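Local coordinates for succinoglycan biosynthesis protein (Bacillus cereus ATCC 14579, PDB 2QGM) that is of unconfirmed function but belongs to the erythromycin esterase family and is named for a probable part in succinoglycan biosynthesis, at residues A[79-83]-A[340-344]; A[84-90]-A[139-145]; A[171-175]-A[209-213]; A[348-354]-A[410-414]. One frame throughout, in Å; residues are numbered along the deposited sequence.

Overall arrangement
Contacts 1, 2 and 4 form one cluster; contact 3 stands apart. Contact 1 sets the loop after strand 76-79 against strand 336-344, its parallel neighbour in the mixed sheet. That loop runs on into helix 87-104, whose start meets helix 143-157 in contact 2, about 12 Å away centre to centre. Contact 4, centred about 14 Å from contact 2 and 15 Å from contact 1, adds strand 346-350 and the 410-414 loop. Contact 3, after edge strand 166-171, is centred about 26 Å from contact 1. Contacts 2 and 3 fall between the segments of contact 1 and contact 4 follows, so the cluster gathers sheet, two helix starts and two outer pieces of chain in one place.

Contact 1: A[79-83]-A[340-344]; sequences LGENT and GSTTT
N82 and S341 carry this contact, where the loop leaving strand 76-79 passes over strand 336-344, its parallel neighbour in the mixed central sheet. The two chains run side by side in the same direction, with G80 CA 4.8 Å from G340 CA and E81 CA 4.7 Å from S341 CA. Sheet pairing between them is already ending here, for G80 makes its backbone bond with I339, one residue back, and the loop then lifts away.

S341 packs against the departing loop. Its CB sits 3.3 Å from G80 O, and the hydroxyl swings anti to the backbone N (chi1 163°), beside the carbonyl carbon. That turn brings OG to N82 N, from which it accepts a weak hydrogen bond at 3.0 Å; the N-H points only roughly at it, at 145°. Here a side-chain hydroxyl of the strand, not a backbone carbonyl, receives N82 N. The carbonyl of S341 is held by N307, and I89 of helix 87-104 lies against the side chain.

N82 points back at the strand and lays its CB over the S341 peptide, 3.3 Å from S341 O, while the end of its side chain lies along the T342-T343 backbone. All the touching residues are buried. E81 turns the other way, into a salt bridge with K93 and a hydrogen bond with Y140. Along the strand, T343 sends its OG1 off to I436 O and leaves its methyl for the loop: T343 CG2 reaches N82 CB at 4.1 Å.

Contact 2: A[84-90]-A[139-145]; sequences HGSSEIF and LYPTDEI
F90, Y140 and H84 make an aromatic cluster where the start of helix 87-104 meets the turn leading into helix 143-157. One face of the F90 ring is taken by I145: its CD1 stands 3.9 Å from the ring centroid and only 4° off the normal, a clean CH-pi contact. The same methyl also lies over a face of Y140, displaced toward the rim. F90 and Y140 are almost perpendicular but meet obliquely, F90 CZ coming 4.0 Å from Y140 CE1. Y140 in turn directs an edge at the face of H84 in an offset edge-to-face pair, centroids 5.9 Å apart; its hydroxyl goes on to E81 and W304, and H306 adds a further edge-to-face partner to H84.

In the plane of the F90 ring, at its edge, sits a water that donates to H84 O at 2.8 Å and to L139 O at 2.6 Å. L139 CD1 packs against H84 CB, 4.1 Å away. T142 caps the second helix, its OG1 accepting from I145 N at 3.1 Å.

Where the two helices begin, S87 OG donates to E144 OE2 at 2.6 Å, on the anti side of the carboxylate; the bend of E144 at chi2 (90°) brings its carboxylate to S87. H443 ND1 bonds the same oxygen. With these partners and two helix N-termini close by, the buried carboxylate is probably stabilised in its negative form.

Contact 3: A[171-175]-A[209-213]; sequences DLKAL and TGSIQ
L172, just past the end of edge strand 166-171, meets the second segment through its carbonyl: L172 O lies 3.5 Å from I212 CD1. Its backbone N bonds back to D171 OD1, an oxygen also gripped by H282. The leucine side chain itself packs on helices 253-269 and 276-297.

K173 sends its long chain away to the exposed side and contributes its backbone, with its N bonded to D114. K173 O receives a CA-H...O approach from S211 CA at 3.5 Å and a water at 2.7 Å. That water also accepts from I212 N at 3.0 Å, linking the loop to the first turn of helix 212-215, for which S211 is the N-cap.

A174 is squeezed against the peptides beyond, its CB 3.3 Å from G210 O. Next, L175 N gives T209 O a nearly straight hydrogen bond of 2.8 Å (172°), and L175 O takes one back from T209 OG1 at 2.9 Å. The threonine hydroxyl can reach it because chi1 of 57° sets OG1 between its backbone N and carbonyl carbon, leaving CG2 to rest on L175 CD1. F180 packs on both residues.

The polar contacts thus centre on backbone atoms, one of them met by a side-chain hydroxyl. T209 grips both polar backbone atoms of L175, one with its carbonyl and one with its hydroxyl, which fixes the loop just before helix 177-190, while a shared water also links K173 O to I212 N.

Contact 4: A[348-354]-A[410-414]; sequences FTLYSEY and IGGQI
F348 and I410 face each other from opposite directions at the tight end of this contact, between strand 346-350 and the loop after strand 404-408. I410 CD1 presses obliquely on the ring, 3.5 Å from F348 CE2, and I410 CG2 lies 3.9 Å from F348 CE1. I414 comes to the ring edge, near its plane, with CD1 3.8 Å from F348 CZ. F348 meets them because chi1 of 57° places its ring between its backbone N and carbonyl carbon. Beside this apolar cluster a water donates to both T349 O and G411 O, bridging the two backbones.

Farther along, the chains run in the same direction and two backbone bonds join them: Y351 N to G412 O at 2.9 Å, and I414 N to S352 O at 3.2 Å. Both donors lie nearly along the C=O axis. G412 O also sits at the edge of the Y351 ring, 3.3 Å from Y351 CD2, while Q413 lies extended across that side chain, its CG 3.7 Å from Y351 CB.

Beyond this the contact loosens toward solvent. E353 turns its side chain away, and Y354 meets I414 with its ring edge, Y354 CD1 to I414 O at 3.8 Å. The residues that follow each segment, 355-359 and 415-419, could not be modelled. Apolar packing at one end and backbone hydrogen bonds in the middle therefore join the end of strand 346-350 and what follows it to the 410-414 loop, whereas the outer parts are probably mobile.

Contact 1: A[79-83]-A[340-344]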
# COMPACT_ATOMS: atom_id res chain seq x y z
N LEU A 79 1.78 -2.98 -5.38
CA LEU A 79 3.24 -2.92 -5.27
C LEU A 79 3.65 -3.09 -3.81
O LEU A 79 3.60 -2.14 -3.03
CB LEU A 79 3.75 -1.57 -5.78
CG LEU A 79 3.31 -1.12 -7.17
CD1 LEU A 79 3.65 0.36 -7.36
CD2 LEU A 79 3.98 -1.98 -8.23
N GLY A 80 4.08 -4.29 -3.45
CA GLY A 80 4.47 -4.54 -2.07
C GLY A 80 5.90 -4.21 -1.69
O GLY A 80 6.70 -3.76 -2.51
N GLU A 81 6.19 -4.40 -0.40
CA GLU A 81 7.52 -4.18 0.16
C GLU A 81 7.73 -5.23 1.24
O GLU A 81 6.86 -5.45 2.10
CB GLU A 81 7.65 -2.75 0.71
CG GLU A 81 6.47 -2.27 1.54
CD GLU A 81 6.52 -0.78 1.79
OE1 GLU A 81 6.73 -0.03 0.82
OE2 GLU A 81 6.34 -0.35 2.95
N ASN A 82 8.88 -5.90 1.18
CA ASN A 82 9.19 -6.96 2.13
C ASN A 82 9.28 -6.48 3.57
O ASN A 82 8.97 -7.22 4.50
CB ASN A 82 10.49 -7.66 1.72
CG ASN A 82 10.49 -9.13 2.10
OD1 ASN A 82 9.64 -9.58 2.87
ND2 ASN A 82 11.43 -9.90 1.55
N THR A 83 9.74 -5.25 3.76
CA THR A 83 9.83 -4.66 5.08
C THR A 83 9.35 -3.23 4.92
O THR A 83 9.04 -2.80 3.80
CB THR A 83 11.27 -4.62 5.63
OG1 THR A 83 11.94 -3.45 5.13
CG2 THR A 83 12.04 -5.87 5.22
N GLY A 340 4.91 -8.66 -5.61
CA GLY A 340 5.47 -8.73 -4.27
C GLY A 340 6.94 -8.35 -4.23
O GLY A 340 7.64 -8.40 -5.24
N SER A 341 7.41 -7.98 -3.04
CA SER A 341 8.79 -7.58 -2.82
C SER A 341 9.55 -8.62 -2.02
O SER A 341 9.08 -9.06 -0.97
CB SER A 341 8.84 -6.25 -2.07
OG SER A 341 10.12 -6.00 -1.51
N THR A 342 10.72 -9.02 -2.51
CA THR A 342 11.53 -10.00 -1.81
C THR A 342 12.98 -9.54 -1.69
O THR A 342 13.51 -8.87 -2.58
CB THR A 342 11.51 -11.40 -2.50
OG1 THR A 342 11.90 -11.29 -3.88
CG2 THR A 342 10.12 -12.02 -2.43
N THR A 343 13.60 -9.88 -0.57
CA THR A 343 14.99 -9.55 -0.34
C THR A 343 15.60 -10.71 0.44
O THR A 343 14.89 -11.47 1.09
CB THR A 343 15.15 -8.23 0.45
OG1 THR A 343 16.55 -7.91 0.54
CG2 THR A 343 14.56 -8.35 1.84
N THR A 344 16.92 -10.85 0.35
CA THR A 344 17.59 -11.96 1.03
C THR A 344 18.26 -11.63 2.36
O THR A 344 17.99 -12.28 3.37
CB THR A 344 18.65 -12.59 0.10
OG1 THR A 344 18.00 -13.11 -1.07
CG2 THR A 344 19.39 -13.72 0.80

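Contact 2: A[84-90]-A[139-145]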
# COMPACT_ATOMS: atom_id res chain seq x y z
N HIS A 84 9.29 -2.50 6.03
CA HIS A 84 8.89 -1.09 6.02
C HIS A 84 10.13 -0.24 6.27
O HIS A 84 10.03 0.91 6.69
CB HIS A 84 7.86 -0.82 7.12
CG HIS A 84 6.45 -1.14 6.71
ND1 HIS A 84 5.50 -1.62 7.59
CD2 HIS A 84 5.81 -0.98 5.53
CE1 HIS A 84 4.35 -1.75 6.97
NE2 HIS A 84 4.50 -1.37 5.72
N GLY A 85 11.32 -0.79 6.00
CA GLY A 85 12.53 -0.02 6.23
C GLY A 85 13.75 -0.37 5.40
O GLY A 85 14.88 -0.23 5.88
N SER A 86 13.54 -0.82 4.17
CA SER A 86 14.65 -1.17 3.27
C SER A 86 14.83 -0.07 2.23
O SER A 86 13.96 0.16 1.40
CB SER A 86 14.36 -2.50 2.57
OG SER A 86 14.28 -3.55 3.52
N SER A 87 15.97 0.62 2.27
CA SER A 87 16.23 1.71 1.34
C SER A 87 16.01 1.36 -0.13
O SER A 87 15.22 2.01 -0.82
CB SER A 87 17.65 2.25 1.51
OG SER A 87 17.91 3.30 0.59
N GLU A 88 16.71 0.34 -0.61
CA GLU A 88 16.60 -0.07 -2.01
C GLU A 88 15.21 -0.51 -2.43
O GLU A 88 14.86 -0.39 -3.60
CB GLU A 88 17.60 -1.18 -2.32
CG GLU A 88 19.05 -0.82 -2.03
CD GLU A 88 19.43 -1.01 -0.58
OE1 GLU A 88 18.54 -1.30 0.25
OE2 GLU A 88 20.64 -0.88 -0.26
N ILE A 89 14.43 -1.03 -1.49
CA ILE A 89 13.07 -1.44 -1.84
C ILE A 89 12.23 -0.18 -2.10
O ILE A 89 11.53 -0.10 -3.10
CB ILE A 89 12.44 -2.32 -0.75
CG1 ILE A 89 13.21 -3.64 -0.68
CG2 ILE A 89 10.97 -2.58 -1.06
CD1 ILE A 89 12.63 -4.67 0.27
N PHE A 90 12.30 0.81 -1.21
CA PHE A 90 11.54 2.04 -1.41
C PHE A 90 11.96 2.73 -2.72
O PHE A 90 11.11 3.17 -3.50
CB PHE A 90 11.75 3.04 -0.26
CG PHE A 90 11.09 2.64 1.04
CD1 PHE A 90 9.88 1.94 1.04
CD2 PHE A 90 11.65 3.00 2.26
CE1 PHE A 90 9.25 1.62 2.23
CE2 PHE A 90 11.03 2.68 3.46
CZ PHE A 90 9.82 1.98 3.45
N LEU A 139 8.50 6.07 9.91
CA LEU A 139 9.10 5.02 9.12
C LEU A 139 8.94 5.43 7.67
O LEU A 139 9.79 5.13 6.85
CB LEU A 139 8.48 3.62 9.37
CG LEU A 139 8.71 2.91 10.71
CD1 LEU A 139 8.71 1.40 10.47
CD2 LEU A 139 10.04 3.31 11.34
N TYR A 140 7.85 6.14 7.35
CA TYR A 140 7.65 6.58 5.98
C TYR A 140 8.26 7.92 5.57
O TYR A 140 8.49 8.16 4.39
CB TYR A 140 6.17 6.55 5.61
CG TYR A 140 5.76 5.28 4.89
CD1 TYR A 140 6.46 4.09 5.08
CD2 TYR A 140 4.68 5.27 4.02
CE1 TYR A 140 6.09 2.92 4.42
CE2 TYR A 140 4.30 4.10 3.35
CZ TYR A 140 5.01 2.93 3.56
OH TYR A 140 4.65 1.77 2.91
N PRO A 141 8.54 8.83 6.54
CA PRO A 141 9.14 10.11 6.14
C PRO A 141 10.63 9.93 5.86
O PRO A 141 11.48 10.52 6.54
CB PRO A 141 8.90 11.02 7.36
CG PRO A 141 7.94 10.28 8.21
CD PRO A 141 8.26 8.83 7.98
N THR A 142 10.95 9.11 4.86
CA THR A 142 12.34 8.82 4.50
C THR A 142 12.76 9.61 3.28
O THR A 142 11.93 10.11 2.53
CB THR A 142 12.53 7.33 4.19
OG1 THR A 142 11.81 6.99 2.99
CG2 THR A 142 12.02 6.47 5.34
N ASP A 143 14.07 9.72 3.07
CA ASP A 143 14.58 10.45 1.91
C ASP A 143 14.10 9.75 0.64
O ASP A 143 13.75 10.41 -0.34
CB ASP A 143 16.11 10.49 1.90
CG ASP A 143 16.68 11.31 3.04
OD1 ASP A 143 16.03 12.29 3.47
OD2 ASP A 143 17.79 10.98 3.50
N GLU A 144 14.09 8.42 0.67
CA GLU A 144 13.68 7.61 -0.47
C GLU A 144 12.25 7.90 -0.92
O GLU A 144 12.00 8.14 -2.10
CB GLU A 144 13.83 6.11 -0.15
CG GLU A 144 15.27 5.65 0.12
CD GLU A 144 15.68 5.74 1.59
OE1 GLU A 144 14.92 6.31 2.40
OE2 GLU A 144 16.77 5.24 1.95
N ILE A 145 11.31 7.88 0.03
CA ILE A 145 9.91 8.12 -0.30
C ILE A 145 9.63 9.59 -0.62
O ILE A 145 8.91 9.90 -1.56
CB ILE A 145 8.97 7.64 0.84
CG1 ILE A 145 9.12 6.12 1.00
CG2 ILE A 145 7.51 7.99 0.54
CD1 ILE A 145 8.32 5.50 2.13
O HOH W 1 11.56 3.25 6.85

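Contact 3: A[171-175]-A[209-213]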
# COMPACT_ATOMS: atom_id res chain seq x y z
N ASP A 171 -5.62 4.33 4.12
CA ASP A 171 -5.80 3.97 5.53
C ASP A 171 -6.72 4.80 6.40
O ASP A 171 -7.07 5.95 6.10
CB ASP A 171 -4.44 3.86 6.22
CG ASP A 171 -4.26 2.54 6.96
OD1 ASP A 171 -5.27 2.02 7.49
OD2 ASP A 171 -3.12 2.04 7.03
N LEU A 172 -7.09 4.18 7.52
CA LEU A 172 -8.00 4.75 8.50
C LEU A 172 -7.50 4.53 9.93
O LEU A 172 -8.28 4.16 10.80
CB LEU A 172 -9.38 4.10 8.35
CG LEU A 172 -10.17 4.34 7.05
CD1 LEU A 172 -11.43 3.47 7.03
CD2 LEU A 172 -10.54 5.81 6.97
N LYS A 173 -6.22 4.76 10.17
CA LYS A 173 -5.69 4.56 11.52
C LYS A 173 -5.91 5.81 12.38
O LYS A 173 -5.64 5.80 13.58
CB LYS A 173 -4.22 4.19 11.47
CG LYS A 173 -3.96 2.90 10.71
CD LYS A 173 -2.53 2.44 10.84
CE LYS A 173 -1.57 3.45 10.26
NZ LYS A 173 -0.18 2.92 10.26
N ALA A 174 -6.43 6.86 11.74
CA ALA A 174 -6.72 8.12 12.41
C ALA A 174 -7.47 9.06 11.46
O ALA A 174 -7.36 8.93 10.24
CB ALA A 174 -5.43 8.79 12.86
N LEU A 175 -8.25 9.98 12.02
CA LEU A 175 -8.96 10.96 11.21
C LEU A 175 -8.52 12.31 11.75
O LEU A 175 -8.83 12.66 12.89
CB LEU A 175 -10.47 10.81 11.36
CG LEU A 175 -11.11 9.54 10.79
CD1 LEU A 175 -12.57 9.49 11.19
CD2 LEU A 175 -10.95 9.51 9.28
N THR A 209 -10.93 10.82 17.27
CA THR A 209 -10.40 10.08 16.12
C THR A 209 -8.90 10.21 15.90
O THR A 209 -8.39 9.80 14.86
CB THR A 209 -11.13 10.49 14.82
OG1 THR A 209 -11.01 11.91 14.63
CG2 THR A 209 -12.60 10.13 14.91
N GLY A 210 -8.20 10.76 16.88
CA GLY A 210 -6.76 10.94 16.77
C GLY A 210 -5.95 9.67 16.54
O GLY A 210 -4.84 9.72 16.00
N SER A 211 -6.50 8.53 16.95
CA SER A 211 -5.85 7.23 16.78
C SER A 211 -6.85 6.14 17.12
O SER A 211 -7.87 6.40 17.77
CB SER A 211 -4.62 7.11 17.69
OG SER A 211 -4.98 7.10 19.06
N ILE A 212 -6.57 4.92 16.67
CA ILE A 212 -7.45 3.78 16.94
C ILE A 212 -7.53 3.56 18.44
O ILE A 212 -8.61 3.32 18.99
CB ILE A 212 -6.90 2.49 16.30
CG1 ILE A 212 -6.77 2.65 14.79
CG2 ILE A 212 -7.83 1.33 16.59
CD1 ILE A 212 -8.07 2.98 14.10
N GLN A 213 -6.38 3.65 19.09
CA GLN A 213 -6.26 3.44 20.53
C GLN A 213 -7.21 4.30 21.36
O GLN A 213 -7.88 3.78 22.25
CB GLN A 213 -4.81 3.68 20.96
CG GLN A 213 -4.53 3.42 22.43
CD GLN A 213 -3.04 3.46 22.73
OE1 GLN A 213 -2.35 4.42 22.40
NE2 GLN A 213 -2.55 2.42 23.39
O HOH W 2 -3.84 4.86 15.39

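Contact 4: A[348-354]-A[410-414]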
# COMPACT_ATOMS: atom_id res chain seq x y z
N PHE A 348 17.66 -3.33 8.27
CA PHE A 348 16.50 -2.52 7.93
C PHE A 348 16.11 -1.63 9.09
O PHE A 348 16.50 -1.87 10.23
CB PHE A 348 15.33 -3.43 7.55
CG PHE A 348 14.96 -4.39 8.63
CD1 PHE A 348 14.11 -4.01 9.67
CD2 PHE A 348 15.48 -5.68 8.63
CE1 PHE A 348 13.80 -4.90 10.70
CE2 PHE A 348 15.17 -6.57 9.65
CZ PHE A 348 14.33 -6.18 10.69
N THR A 349 15.32 -0.61 8.77
CA THR A 349 14.83 0.34 9.76
C THR A 349 13.54 -0.20 10.34
O THR A 349 12.71 -0.74 9.61
CB THR A 349 14.51 1.69 9.11
OG1 THR A 349 15.69 2.23 8.49
CG2 THR A 349 13.98 2.68 10.15
N LEU A 350 13.37 -0.07 11.65
CA LEU A 350 12.16 -0.54 12.32
C LEU A 350 12.01 0.17 13.66
O LEU A 350 12.83 1.01 14.02
CB LEU A 350 12.19 -2.06 12.51
CG LEU A 350 13.11 -2.77 13.52
CD1 LEU A 350 14.44 -2.05 13.62
CD2 LEU A 350 12.45 -2.82 14.88
N TYR A 351 10.95 -0.16 14.39
CA TYR A 351 10.70 0.44 15.70
C TYR A 351 11.42 -0.22 16.87
O TYR A 351 12.51 0.21 17.26
CB TYR A 351 9.21 0.45 15.99
CG TYR A 351 8.50 1.67 15.47
CD1 TYR A 351 8.78 2.93 15.99
CD2 TYR A 351 7.54 1.56 14.47
CE1 TYR A 351 8.12 4.06 15.53
CE2 TYR A 351 6.87 2.68 14.00
CZ TYR A 351 7.17 3.93 14.54
OH TYR A 351 6.49 5.04 14.09
N SER A 352 10.81 -1.26 17.43
CA SER A 352 11.40 -1.96 18.57
C SER A 352 11.53 -3.47 18.32
O SER A 352 10.93 -4.00 17.38
CB SER A 352 10.57 -1.71 19.82
OG SER A 352 10.55 -0.33 20.15
N GLU A 353 12.31 -4.13 19.17
CA GLU A 353 12.56 -5.57 19.06
C GLU A 353 11.49 -6.44 19.73
O GLU A 353 10.34 -6.02 19.88
CB GLU A 353 13.93 -5.89 19.66
CG GLU A 353 15.05 -4.92 19.26
CD GLU A 353 15.17 -4.73 17.75
OE1 GLU A 353 14.29 -4.06 17.16
OE2 GLU A 353 16.14 -5.25 17.16
N TYR A 354 11.89 -7.64 20.13
CA TYR A 354 10.97 -8.58 20.78
C TYR A 354 11.44 -8.89 22.19
O TYR A 354 12.35 -8.24 22.71
CB TYR A 354 10.91 -9.88 19.97
CG TYR A 354 9.90 -10.87 20.47
CD1 TYR A 354 8.53 -10.59 20.43
CD2 TYR A 354 10.30 -12.12 20.95
CE1 TYR A 354 7.59 -11.53 20.84
CE2 TYR A 354 9.37 -13.06 21.37
CZ TYR A 354 8.01 -12.76 21.31
OH TYR A 354 7.09 -13.70 21.70
N ILE A 410 8.43 -8.81 7.33
CA ILE A 410 8.76 -7.98 8.50
C ILE A 410 7.95 -6.70 8.51
O ILE A 410 7.95 -5.94 7.54
CB ILE A 410 10.26 -7.60 8.50
CG1 ILE A 410 11.13 -8.87 8.44
CG2 ILE A 410 10.58 -6.79 9.76
CD1 ILE A 410 12.61 -8.59 8.31
N GLY A 411 7.27 -6.46 9.63
CA GLY A 411 6.46 -5.25 9.76
C GLY A 411 7.25 -4.09 10.32
O GLY A 411 8.48 -4.05 10.25
N GLY A 412 6.53 -3.12 10.89
CA GLY A 412 7.18 -1.96 11.47
C GLY A 412 7.74 -2.26 12.84
O GLY A 412 8.49 -1.45 13.40
N GLN A 413 7.38 -3.42 13.37
CA GLN A 413 7.84 -3.85 14.69
C GLN A 413 8.09 -5.35 14.73
O GLN A 413 7.55 -6.11 13.93
CB GLN A 413 6.80 -3.52 15.76
CG GLN A 413 6.52 -2.05 16.00
CD GLN A 413 5.63 -1.85 17.22
OE1 GLN A 413 5.95 -2.32 18.31
NE2 GLN A 413 4.51 -1.15 17.04
N ILE A 414 8.92 -5.77 15.69
CA ILE A 414 9.25 -7.17 15.89
C ILE A 414 9.24 -7.50 17.38
O ILE A 414 8.19 -7.76 17.97
CB ILE A 414 10.65 -7.51 15.34
CG1 ILE A 414 10.64 -7.45 13.81
CG2 ILE A 414 11.08 -8.89 15.84
CD1 ILE A 414 11.97 -7.84 13.18
O HOH W 3 10.34 -2.46 8.67